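Local coordinates for protein putative oxidoreductase (Bacteroides fragilis NCTC 9343, PDB 3FHL) that probably acts as a nucleotide-dependent oxidoreductase of the Gfo/Idh/MocA family, pairing an NAD-binding Rossmann domain with a C-terminal alpha/beta domain, at residues 192-197 / 216-221; 154-159 / 234-239; 284-289 / 297-302; 9-14 / 71-76. All blocks are in the same frame, centred on the assembly; numbering follows the deposited sequence. Where two conformers were deposited one is given.

Contact 1: 192-197 / 216-221; sequences GMPEAV and IHLLHP
E195 and A196 both face L219 across this antiparallel hairpin, a classic beta bulge just where the chain turns a corner. Its strands, 194-202 and 213-221, are neighbours in the mixed sheet of the C-terminal domain, and H217 NE2 bonds H217 NE2 of the second subunit, bringing the hairpin to the dimer interface. L219 O takes a sound bond from A196 N (3.2 Å, N-H...O angle 162°) and a weak, bent one from E195 N. E195 N also gives to H220 O, coming from above that carbonyl's plane, and L219 N returns a bond to A196 O at 2.9 Å. Beyond the bulge, V197 and L218 form a non-hydrogen-bonded pair.

Apolar contacts divide between the two faces of the sheet. On one, P194 CB meets L218 CB at 3.8 Å, while V197 CG2 lies alongside L218 CD2. V197 holds CG2 anti to its carbonyl carbon, which leaves CG1 (chi1 171°) to reach I216 CG2. I337 of helix 328-347 packs on P194 and L218 from this side. The other face pairs A196 CB with L219 CD1 at 3.8 Å.

At the exposed corner, the extended E195 side chain runs past H220, its OE2 3.6 Å from H220 CB and its carboxylate 29° from the plane of the imidazole. A water donates to E195 OE2 and H220 O, while H220 ND1 is engaged with P225 O.

The chemistry is therefore graded: H220 O, with a backbone donor and a water, marks the solvent side of the bulge, while the aliphatic groups of P194, V197 and L218 form the buried side.

Contact 2: 154-159 / 234-239; sequences ARYRNF and SYLMRE
Strands 146-154 and 228-234 run parallel at A154 and S234, and R155 N carries the pairing onward with a 2.9 Å bond to S234 O, before both segments leave the large mixed sheet of the C-terminal alpha/beta domain as loops. M237 N then gives to R155 O, and R157 N to Y235 O at 2.9 Å in a nearly straight bond (168°). S234 OG accepts from L236 N, an ST turn that bends 234-239 at this point.

Two tyrosines carry the side-chain contact. The Y235 ring lies between R155 and R157, all three pointing the same way. R155, extended from CG to NE, brings CD to within 3.6 Å of Y235 CE1, and its NH1 makes a weak bond to Y235 OH, which sits at the edge of the guanidinium. R157 bends at chi3 (93°), which turns one face of its guanidinium over Y235 CE1.

The Y156 ring meets R238 of the facing segment. R238 CB stands over one ring face, 4.0 Å from the centroid in a CH-pi contact, while the extended arginine continues along the ring until its guanidinium lies only 21° from the ring plane. Both polar ends are taken up by the second subunit, Y156 OH by T249 O and R238 NH1 by L250 O, which places this pair at the dimer interface. L236 CD2 touches Y156 CE1, and at the sheet end A154 CB rests 3.6 Å from M237 SD.

Contact 3: 284-289 / 297-302; sequences WGLLHT and CRKYPG
W284 O receives K299 NZ at 2.9 Å, the lysine reaching on toward the open end of the hairpin, its chain bent at chi2 and chi4. The same ammonium also bonds E281 O, a second carbonyl that helps fix its position. Nearby, a water accepts from G285 N and donates to Y300 O, spanning the end of the hairpin where the strands give way to loop.

The backbone ladder is regular. Y300 N gives to G285 O at 2.9 Å, and L287 N and R298 O, with R298 N and L287 O, make the reciprocal bonds of a hydrogen-bonded antiparallel pair. Strands 286-289 and 297-299 accordingly run at 157° to each other, with axes 4.6 Å apart.

The W284 indole presents one face to the chain at 300-302. P301 CA stands 3.5 Å from the centroid of its six-membered ring, only 5° off the normal, a well-centred CH-pi contact; Y300 O and G302 N lie over the same face nearer the rim. At the other end, C297 SG sits over the H288 imidazole, 4.0 Å from its centroid. H288 is held through both nitrogens, NE2 by E295 and ND1 by E239 of the second subunit. On the opposite face of the sheet, L287 CD2 lies beside Y300 CD1 at 3.8 Å.

This hairpin closes one edge of the mixed sheet: strand 294-299 is outermost within the chain, and strand 286-291 bonds on its other side to strand 252-255. Y300 leans on helix 129-139, touching T133 and I137 and bonding D136 through its hydroxyl.

Contact 4: 9-14 / 71-76; sequences GLAAFG and VNTPDN
The loop after the first strand of the Rossmann fold meets the loop after strand 68-71 here, at the C-terminal ends of the strands of the parallel sheet, where enzymes of this fold generally bind their dinucleotide. The sequence GLAAFG of 9-14 is consistent with the glycine-rich turn of that site, and G14 stands at the N-cap of helix 15-27.

N72 carries the contact. Its CG lies between the backbone N and the carbonyl carbon (chi1 65°), which swings the carboxamide across to the first loop. ND2 donates to A12 O at 3.1 Å with an N-H...O angle of 157°, approaching from above the carbonyl plane. OD1 stands 2.9 Å from A12 N and 3.4 Å from A11 N. S16 OG is a second partner of ND2, tying the amide to the start of the helix.

Methyl groups pack beside it. L10 CD1 and A11 CB each lie 3.6 Å from N72 OD1, the leucine crossing the asparagine at about a right angle. Separately, A11 CB meets T73 CG2 at 3.7 Å, and T73 CG2 is also 3.4 Å from A11 O. T73 OG1 is turned to T77 OG1.

Strands 6-10 and 68-71 are neighbours in the sheet. Helix 15-27 adjoins the site through H21, which touches L10 and N72, while Y81 of helix 78-87 packs against V71 and T73.

How the contacts relate
From the N terminus, contact 4 comes first, closing a loop of 56 residues within the Rossmann domain by joining the ends of neighbouring parallel strands. The other three belong to the C-terminal domain. Contact 2 closes the longest loop, 74 residues, 160 to 233, and contact 1 nests inside it as a hairpin between strands 194-202 and 213-221. Contact 3 follows in series, a short hairpin at the sheet's far edge. None of the four touches another; contacts 3 and 4 are farthest apart, about 39 Å between centres. Contacts 1, 2 and 3 all reach the second subunit, and E239 of 234-239 bonds H288 of 284-289 across the dimer.

Contact 1: 192-197 / 216-221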
# COMPACT_ATOMS: atom_id res chain seq x y z
N GLY C 192 8.75 17.86 2.82
CA GLY C 192 10.19 18.06 2.63
C GLY C 192 10.90 16.85 2.06
O GLY C 192 10.28 15.82 1.76
N MET C 193 12.21 16.97 1.88
CA MET C 193 13.04 15.88 1.38
C MET C 193 13.30 14.81 2.46
O MET C 193 13.55 15.14 3.62
CB MET C 193 14.34 16.41 0.77
CG MET C 193 14.13 17.21 -0.52
SD MET C 193 13.80 16.26 -2.02
CE MET C 193 15.44 15.66 -2.45
N PRO C 194 13.23 13.52 2.06
CA PRO C 194 13.47 12.44 3.02
C PRO C 194 14.96 12.19 3.31
O PRO C 194 15.83 12.54 2.50
CB PRO C 194 12.86 11.23 2.30
CG PRO C 194 13.07 11.52 0.87
CD PRO C 194 12.93 13.00 0.72
N GLU C 195 15.26 11.58 4.44
CA GLU C 195 16.62 11.10 4.70
C GLU C 195 17.00 9.91 3.83
O GLU C 195 18.15 9.78 3.41
CB GLU C 195 16.78 10.72 6.16
CG GLU C 195 16.64 11.87 7.12
CD GLU C 195 16.69 11.42 8.56
OE1 GLU C 195 17.19 10.30 8.81
OE2 GLU C 195 16.22 12.17 9.44
N ALA C 196 16.02 9.04 3.55
CA ALA C 196 16.29 7.82 2.80
C ALA C 196 15.10 7.42 1.91
O ALA C 196 13.99 7.92 2.09
CB ALA C 196 16.68 6.68 3.76
N VAL C 197 15.35 6.54 0.95
CA VAL C 197 14.30 6.05 0.04
C VAL C 197 14.33 4.52 -0.06
O VAL C 197 15.38 3.92 -0.26
CB VAL C 197 14.45 6.67 -1.38
CG1 VAL C 197 13.50 5.99 -2.40
CG2 VAL C 197 14.19 8.19 -1.36
N ILE C 216 6.91 3.29 -3.16
CA ILE C 216 8.02 4.10 -2.65
C ILE C 216 7.73 4.55 -1.24
O ILE C 216 6.65 5.05 -0.94
CB ILE C 216 8.28 5.33 -3.56
CG1 ILE C 216 8.68 4.86 -4.97
CG2 ILE C 216 9.35 6.24 -2.95
CD1 ILE C 216 8.63 5.94 -6.05
N HIS C 217 8.72 4.39 -0.37
CA HIS C 217 8.65 4.97 0.95
C HIS C 217 9.69 6.07 1.04
O HIS C 217 10.86 5.83 0.77
CB HIS C 217 8.90 3.91 2.02
CG HIS C 217 7.84 2.86 2.04
ND1 HIS C 217 6.53 3.14 2.36
CD2 HIS C 217 7.88 1.55 1.71
CE1 HIS C 217 5.81 2.04 2.26
NE2 HIS C 217 6.61 1.05 1.88
N LEU C 218 9.23 7.26 1.41
CA LEU C 218 10.13 8.39 1.65
C LEU C 218 10.31 8.44 3.15
O LEU C 218 9.36 8.72 3.91
CB LEU C 218 9.54 9.70 1.11
CG LEU C 218 9.10 9.74 -0.35
CD1 LEU C 218 8.66 11.15 -0.71
CD2 LEU C 218 10.24 9.32 -1.24
N LEU C 219 11.52 8.10 3.59
CA LEU C 219 11.78 7.83 4.99
C LEU C 219 12.31 9.08 5.67
O LEU C 219 13.30 9.65 5.21
CB LEU C 219 12.76 6.65 5.13
CG LEU C 219 12.40 5.38 4.32
CD1 LEU C 219 13.59 4.45 4.10
CD2 LEU C 219 11.25 4.63 4.96
N HIS C 220 11.62 9.50 6.73
CA HIS C 220 11.92 10.70 7.51
C HIS C 220 12.03 12.00 6.68
O HIS C 220 13.12 12.57 6.54
CB HIS C 220 13.18 10.50 8.39
CG HIS C 220 13.15 9.26 9.22
ND1 HIS C 220 12.34 9.12 10.34
CD2 HIS C 220 13.82 8.09 9.10
CE1 HIS C 220 12.53 7.92 10.87
NE2 HIS C 220 13.42 7.28 10.13
N PRO C 221 10.89 12.47 6.13
CA PRO C 221 10.93 13.74 5.39
C PRO C 221 11.22 14.91 6.34
O PRO C 221 10.74 14.89 7.46
CB PRO C 221 9.55 13.81 4.75
CG PRO C 221 8.68 12.96 5.58
CD PRO C 221 9.54 11.87 6.13
O HOH W 1 14.45 14.24 8.39

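Contact 2: 154-159 / 234-239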
# COMPACT_ATOMS: atom_id res chain seq x y z
N ALA C 154 -4.07 4.50 -9.06
CA ALA C 154 -4.56 3.19 -9.41
C ALA C 154 -5.09 3.19 -10.84
O ALA C 154 -5.95 4.00 -11.20
CB ALA C 154 -5.65 2.79 -8.45
N ARG C 155 -4.57 2.30 -11.66
CA ARG C 155 -5.04 2.18 -13.03
C ARG C 155 -5.26 0.71 -13.37
O ARG C 155 -4.77 -0.17 -12.66
CB ARG C 155 -4.04 2.81 -14.01
CG ARG C 155 -3.85 4.32 -13.84
CD ARG C 155 -3.22 4.96 -15.07
NE ARG C 155 -3.28 6.42 -15.02
CZ ARG C 155 -2.62 7.24 -15.83
NH1 ARG C 155 -1.82 6.75 -16.78
NH2 ARG C 155 -2.75 8.55 -15.69
N TYR C 156 -5.99 0.44 -14.44
CA TYR C 156 -6.16 -0.91 -14.90
C TYR C 156 -6.13 -0.96 -16.42
O TYR C 156 -7.10 -0.60 -17.08
CB TYR C 156 -7.46 -1.56 -14.35
CG TYR C 156 -7.61 -3.00 -14.82
CD1 TYR C 156 -6.80 -4.01 -14.30
CD2 TYR C 156 -8.53 -3.34 -15.81
CE1 TYR C 156 -6.92 -5.32 -14.74
CE2 TYR C 156 -8.64 -4.64 -16.28
CZ TYR C 156 -7.83 -5.63 -15.73
OH TYR C 156 -7.93 -6.92 -16.18
N ARG C 157 -5.02 -1.45 -16.93
CA ARG C 157 -4.82 -1.66 -18.32
C ARG C 157 -3.99 -2.91 -18.54
O ARG C 157 -2.79 -2.87 -18.47
CB ARG C 157 -4.14 -0.44 -18.92
CG ARG C 157 -3.87 -0.53 -20.39
CD ARG C 157 -3.90 0.83 -21.04
NE ARG C 157 -2.59 1.44 -21.09
CZ ARG C 157 -2.35 2.72 -20.87
NH1 ARG C 157 -3.33 3.54 -20.57
NH2 ARG C 157 -1.11 3.17 -20.93
N ASN C 158 -4.65 -4.03 -18.80
CA ASN C 158 -3.97 -5.30 -18.93
C ASN C 158 -3.65 -5.58 -20.36
O ASN C 158 -4.09 -6.54 -20.91
CB ASN C 158 -4.85 -6.42 -18.39
CG ASN C 158 -4.17 -7.76 -18.42
OD1 ASN C 158 -2.97 -7.87 -18.26
ND2 ASN C 158 -4.93 -8.79 -18.60
N PHE C 159 -2.91 -4.68 -20.95
CA PHE C 159 -2.26 -4.90 -22.23
C PHE C 159 -1.32 -3.74 -22.40
O PHE C 159 -1.36 -2.81 -21.66
CB PHE C 159 -3.29 -4.85 -23.33
CG PHE C 159 -4.17 -3.67 -23.27
CD1 PHE C 159 -5.28 -3.68 -22.50
CD2 PHE C 159 -3.88 -2.55 -24.00
CE1 PHE C 159 -6.10 -2.60 -22.43
CE2 PHE C 159 -4.70 -1.46 -23.94
CZ PHE C 159 -5.81 -1.48 -23.15
N SER C 234 0.10 1.65 -10.20
CA SER C 234 0.07 0.35 -10.85
C SER C 234 -0.92 0.38 -12.00
O SER C 234 -1.93 1.07 -11.92
CB SER C 234 -0.34 -0.75 -9.85
OG SER C 234 -0.39 -2.03 -10.47
N TYR C 235 -0.60 -0.37 -13.04
CA TYR C 235 -1.53 -0.59 -14.16
C TYR C 235 -2.39 -1.84 -13.98
O TYR C 235 -3.17 -2.19 -14.86
CB TYR C 235 -0.76 -0.66 -15.48
CG TYR C 235 -0.61 0.68 -16.16
CD1 TYR C 235 -1.72 1.39 -16.62
CD2 TYR C 235 0.65 1.23 -16.36
CE1 TYR C 235 -1.58 2.61 -17.25
CE2 TYR C 235 0.81 2.45 -17.01
CZ TYR C 235 -0.31 3.14 -17.44
OH TYR C 235 -0.16 4.36 -18.07
N LEU C 236 -2.26 -2.51 -12.83
CA LEU C 236 -3.11 -3.66 -12.55
C LEU C 236 -3.79 -3.55 -11.20
O LEU C 236 -3.42 -4.24 -10.23
CB LEU C 236 -2.30 -4.96 -12.66
CG LEU C 236 -1.93 -5.43 -14.07
CD1 LEU C 236 -1.10 -6.72 -13.94
CD2 LEU C 236 -3.18 -5.64 -14.95
N MET C 237 -4.75 -2.63 -11.12
CA MET C 237 -5.58 -2.44 -9.93
C MET C 237 -7.01 -2.27 -10.42
O MET C 237 -7.53 -1.14 -10.46
CB MET C 237 -5.16 -1.22 -9.09
CG MET C 237 -3.82 -1.28 -8.41
SD MET C 237 -3.47 0.12 -7.31
CE MET C 237 -1.99 -0.46 -6.51
N ARG C 238 -7.64 -3.38 -10.81
CA ARG C 238 -9.00 -3.35 -11.34
C ARG C 238 -9.97 -2.68 -10.39
O ARG C 238 -10.84 -1.91 -10.82
CB ARG C 238 -9.51 -4.74 -11.77
CG ARG C 238 -10.72 -4.60 -12.70
CD ARG C 238 -11.01 -5.82 -13.51
NE ARG C 238 -11.83 -5.47 -14.66
CZ ARG C 238 -12.03 -6.24 -15.73
NH1 ARG C 238 -11.46 -7.43 -15.81
NH2 ARG C 238 -12.79 -5.80 -16.73
N GLU C 239 -9.83 -2.97 -9.11
CA GLU C 239 -10.52 -2.22 -8.10
C GLU C 239 -9.48 -1.28 -7.48
O GLU C 239 -8.48 -1.72 -6.93
CB GLU C 239 -11.15 -3.13 -7.05
CG GLU C 239 -11.89 -2.38 -5.94
CD GLU C 239 -13.16 -1.67 -6.42
OE1 GLU C 239 -13.67 -1.98 -7.52
OE2 GLU C 239 -13.63 -0.81 -5.65

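Contact 3: 284-289 / 297-302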
# COMPACT_ATOMS: atom_id res chain seq x y z
N TRP C 284 -16.14 13.44 -3.71
CA TRP C 284 -15.48 13.95 -2.51
C TRP C 284 -14.95 12.82 -1.63
O TRP C 284 -15.49 11.72 -1.65
CB TRP C 284 -16.42 14.81 -1.65
CG TRP C 284 -16.82 16.14 -2.24
CD1 TRP C 284 -16.18 16.85 -3.22
CD2 TRP C 284 -17.96 16.93 -1.85
NE1 TRP C 284 -16.86 18.02 -3.48
CE2 TRP C 284 -17.95 18.10 -2.65
CE3 TRP C 284 -18.97 16.76 -0.90
CZ2 TRP C 284 -18.93 19.10 -2.53
CZ3 TRP C 284 -19.95 17.75 -0.78
CH2 TRP C 284 -19.92 18.90 -1.60
N GLY C 285 -13.91 13.11 -0.87
CA GLY C 285 -13.34 12.14 0.05
C GLY C 285 -14.15 12.03 1.31
O GLY C 285 -14.93 12.92 1.64
N LEU C 286 -13.98 10.91 2.01
CA LEU C 286 -14.63 10.67 3.28
C LEU C 286 -13.76 11.16 4.44
O LEU C 286 -12.60 10.75 4.60
CB LEU C 286 -14.90 9.17 3.46
CG LEU C 286 -15.66 8.76 4.73
CD1 LEU C 286 -17.11 9.28 4.66
CD2 LEU C 286 -15.65 7.25 4.90
N LEU C 287 -14.33 12.01 5.27
CA LEU C 287 -13.63 12.46 6.47
C LEU C 287 -14.23 11.78 7.69
O LEU C 287 -15.44 11.89 7.94
CB LEU C 287 -13.70 13.99 6.59
CG LEU C 287 -13.21 14.64 7.88
CD1 LEU C 287 -11.67 14.60 7.95
CD2 LEU C 287 -13.73 16.07 7.97
N HIS C 288 -13.40 11.08 8.44
CA HIS C 288 -13.85 10.36 9.63
C HIS C 288 -12.95 10.80 10.75
O HIS C 288 -11.82 10.35 10.84
CB HIS C 288 -13.74 8.84 9.40
CG HIS C 288 -14.34 8.00 10.49
ND1 HIS C 288 -14.48 6.64 10.38
CD2 HIS C 288 -14.83 8.33 11.71
CE1 HIS C 288 -15.01 6.16 11.49
NE2 HIS C 288 -15.23 7.16 12.31
N THR C 289 -13.44 11.70 11.59
CA THR C 289 -12.60 12.32 12.62
C THR C 289 -13.46 12.80 13.79
O THR C 289 -14.67 12.60 13.80
CB THR C 289 -11.73 13.47 12.01
OG1 THR C 289 -10.71 13.85 12.94
CG2 THR C 289 -12.59 14.71 11.64
N CYS C 297 -18.52 11.39 10.42
CA CYS C 297 -18.12 10.56 9.30
C CYS C 297 -18.96 10.97 8.10
O CYS C 297 -20.12 10.57 7.99
CB CYS C 297 -18.32 9.07 9.63
SG CYS C 297 -17.50 7.95 8.48
N ARG C 298 -18.38 11.76 7.22
CA ARG C 298 -19.12 12.29 6.10
C ARG C 298 -18.24 12.73 4.97
O ARG C 298 -17.09 12.90 5.15
CB ARG C 298 -19.99 13.43 6.54
CG ARG C 298 -19.26 14.65 6.86
CD ARG C 298 -19.97 15.50 7.87
NE ARG C 298 -19.21 16.72 8.03
CZ ARG C 298 -19.08 17.41 9.14
NH1 ARG C 298 -18.33 18.47 9.12
NH2 ARG C 298 -19.68 17.07 10.25
N LYS C 299 -18.83 12.89 3.80
CA LYS C 299 -18.11 13.44 2.66
C LYS C 299 -17.65 14.87 2.95
O LYS C 299 -18.38 15.66 3.56
CB LYS C 299 -18.96 13.36 1.39
CG LYS C 299 -19.13 11.94 0.86
CD LYS C 299 -17.79 11.19 0.83
CE LYS C 299 -17.85 9.96 -0.02
NZ LYS C 299 -17.98 10.32 -1.47
N TYR C 300 -16.42 15.18 2.56
CA TYR C 300 -15.83 16.48 2.86
C TYR C 300 -15.90 17.37 1.63
O TYR C 300 -15.27 17.06 0.62
CB TYR C 300 -14.37 16.30 3.32
CG TYR C 300 -13.72 17.61 3.71
CD1 TYR C 300 -14.09 18.26 4.87
CD2 TYR C 300 -12.76 18.20 2.90
CE1 TYR C 300 -13.50 19.46 5.23
CE2 TYR C 300 -12.16 19.40 3.25
CZ TYR C 300 -12.54 20.03 4.42
OH TYR C 300 -11.94 21.21 4.77
N PRO C 301 -16.68 18.48 1.70
CA PRO C 301 -16.78 19.41 0.57
C PRO C 301 -15.39 19.95 0.26
O PRO C 301 -14.78 20.61 1.11
CB PRO C 301 -17.70 20.52 1.09
CG PRO C 301 -18.48 19.88 2.21
CD PRO C 301 -17.52 18.91 2.84
N GLY C 302 -14.88 19.62 -0.92
CA GLY C 302 -13.49 19.87 -1.20
C GLY C 302 -13.19 21.22 -1.81
O GLY C 302 -14.09 22.04 -2.03
O HOH W 2 -13.10 15.90 -0.54

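Contact 4: 9-14 / 71-76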
# COMPACT_ATOMS: atom_id res chain seq x y z
N GLY C 9 4.41 34.07 -25.19
CA GLY C 9 4.63 33.23 -26.35
C GLY C 9 4.54 31.74 -25.99
O GLY C 9 5.19 31.29 -25.05
N LEU C 10 3.74 31.01 -26.75
CA LEU C 10 3.56 29.57 -26.53
C LEU C 10 4.34 28.80 -27.59
O LEU C 10 4.12 29.00 -28.79
CB LEU C 10 2.06 29.21 -26.56
CG LEU C 10 1.61 27.78 -26.24
CD1 LEU C 10 2.12 27.30 -24.88
CD2 LEU C 10 0.08 27.64 -26.33
N ALA C 11 5.26 27.94 -27.15
CA ALA C 11 6.22 27.29 -28.06
C ALA C 11 5.64 26.18 -28.95
O ALA C 11 6.24 25.83 -29.95
CB ALA C 11 7.42 26.76 -27.28
N ALA C 12 4.46 25.65 -28.59
CA ALA C 12 3.82 24.60 -29.40
C ALA C 12 2.30 24.55 -29.21
O ALA C 12 1.78 24.82 -28.13
CB ALA C 12 4.45 23.23 -29.10
N PHE C 13 1.59 24.20 -30.28
CA PHE C 13 0.15 24.00 -30.18
C PHE C 13 -0.22 22.52 -30.40
O PHE C 13 -1.22 22.20 -31.05
CB PHE C 13 -0.60 24.93 -31.14
CG PHE C 13 -2.02 25.24 -30.72
CD1 PHE C 13 -2.28 25.96 -29.56
CD2 PHE C 13 -3.09 24.83 -31.52
CE1 PHE C 13 -3.59 26.26 -29.18
CE2 PHE C 13 -4.40 25.11 -31.15
CZ PHE C 13 -4.66 25.84 -29.98
N GLY C 14 0.59 21.63 -29.82
CA GLY C 14 0.24 20.21 -29.74
C GLY C 14 -0.74 20.01 -28.59
O GLY C 14 -1.36 20.98 -28.13
N VAL C 71 7.77 26.89 -22.78
CA VAL C 71 8.49 25.87 -23.56
C VAL C 71 7.77 24.51 -23.41
O VAL C 71 7.93 23.81 -22.40
CB VAL C 71 10.00 25.82 -23.16
CG1 VAL C 71 10.78 24.71 -23.89
CG2 VAL C 71 10.67 27.17 -23.44
N ASN C 72 6.96 24.17 -24.40
CA ASN C 72 6.18 22.93 -24.38
C ASN C 72 6.33 22.14 -25.68
O ASN C 72 5.40 21.49 -26.15
CB ASN C 72 4.71 23.24 -24.07
CG ASN C 72 4.05 24.05 -25.16
OD1 ASN C 72 4.67 24.92 -25.77
ND2 ASN C 72 2.79 23.77 -25.42
N THR C 73 7.53 22.24 -26.25
CA THR C 73 7.92 21.58 -27.50
C THR C 73 8.34 20.12 -27.23
O THR C 73 8.34 19.71 -26.06
CB THR C 73 9.07 22.38 -28.15
OG1 THR C 73 10.01 22.76 -27.14
CG2 THR C 73 8.55 23.62 -28.83
N PRO C 74 8.68 19.32 -28.28
CA PRO C 74 9.18 17.95 -28.03
C PRO C 74 10.40 17.90 -27.11
O PRO C 74 11.23 18.81 -27.12
CB PRO C 74 9.56 17.45 -29.43
CG PRO C 74 8.65 18.20 -30.34
CD PRO C 74 8.58 19.57 -29.74
N ASP C 75 10.49 16.81 -26.35
CA ASP C 75 11.39 16.66 -25.19
C ASP C 75 12.86 17.02 -25.41
O ASP C 75 13.50 17.57 -24.51
CB ASP C 75 11.30 15.24 -24.62
CG ASP C 75 9.86 14.79 -24.31
OD1 ASP C 75 8.91 15.58 -24.51
OD2 ASP C 75 9.70 13.64 -23.86
N ASN C 76 13.39 16.69 -26.59
CA ASN C 76 14.81 16.90 -26.90
C ASN C 76 15.25 18.37 -27.02
O ASN C 76 16.43 18.69 -26.86
CB ASN C 76 15.21 16.13 -28.16
CG ASN C 76 15.66 14.71 -27.86
OD1 ASN C 76 15.18 13.75 -28.46
ND2 ASN C 76 16.60 14.57 -26.92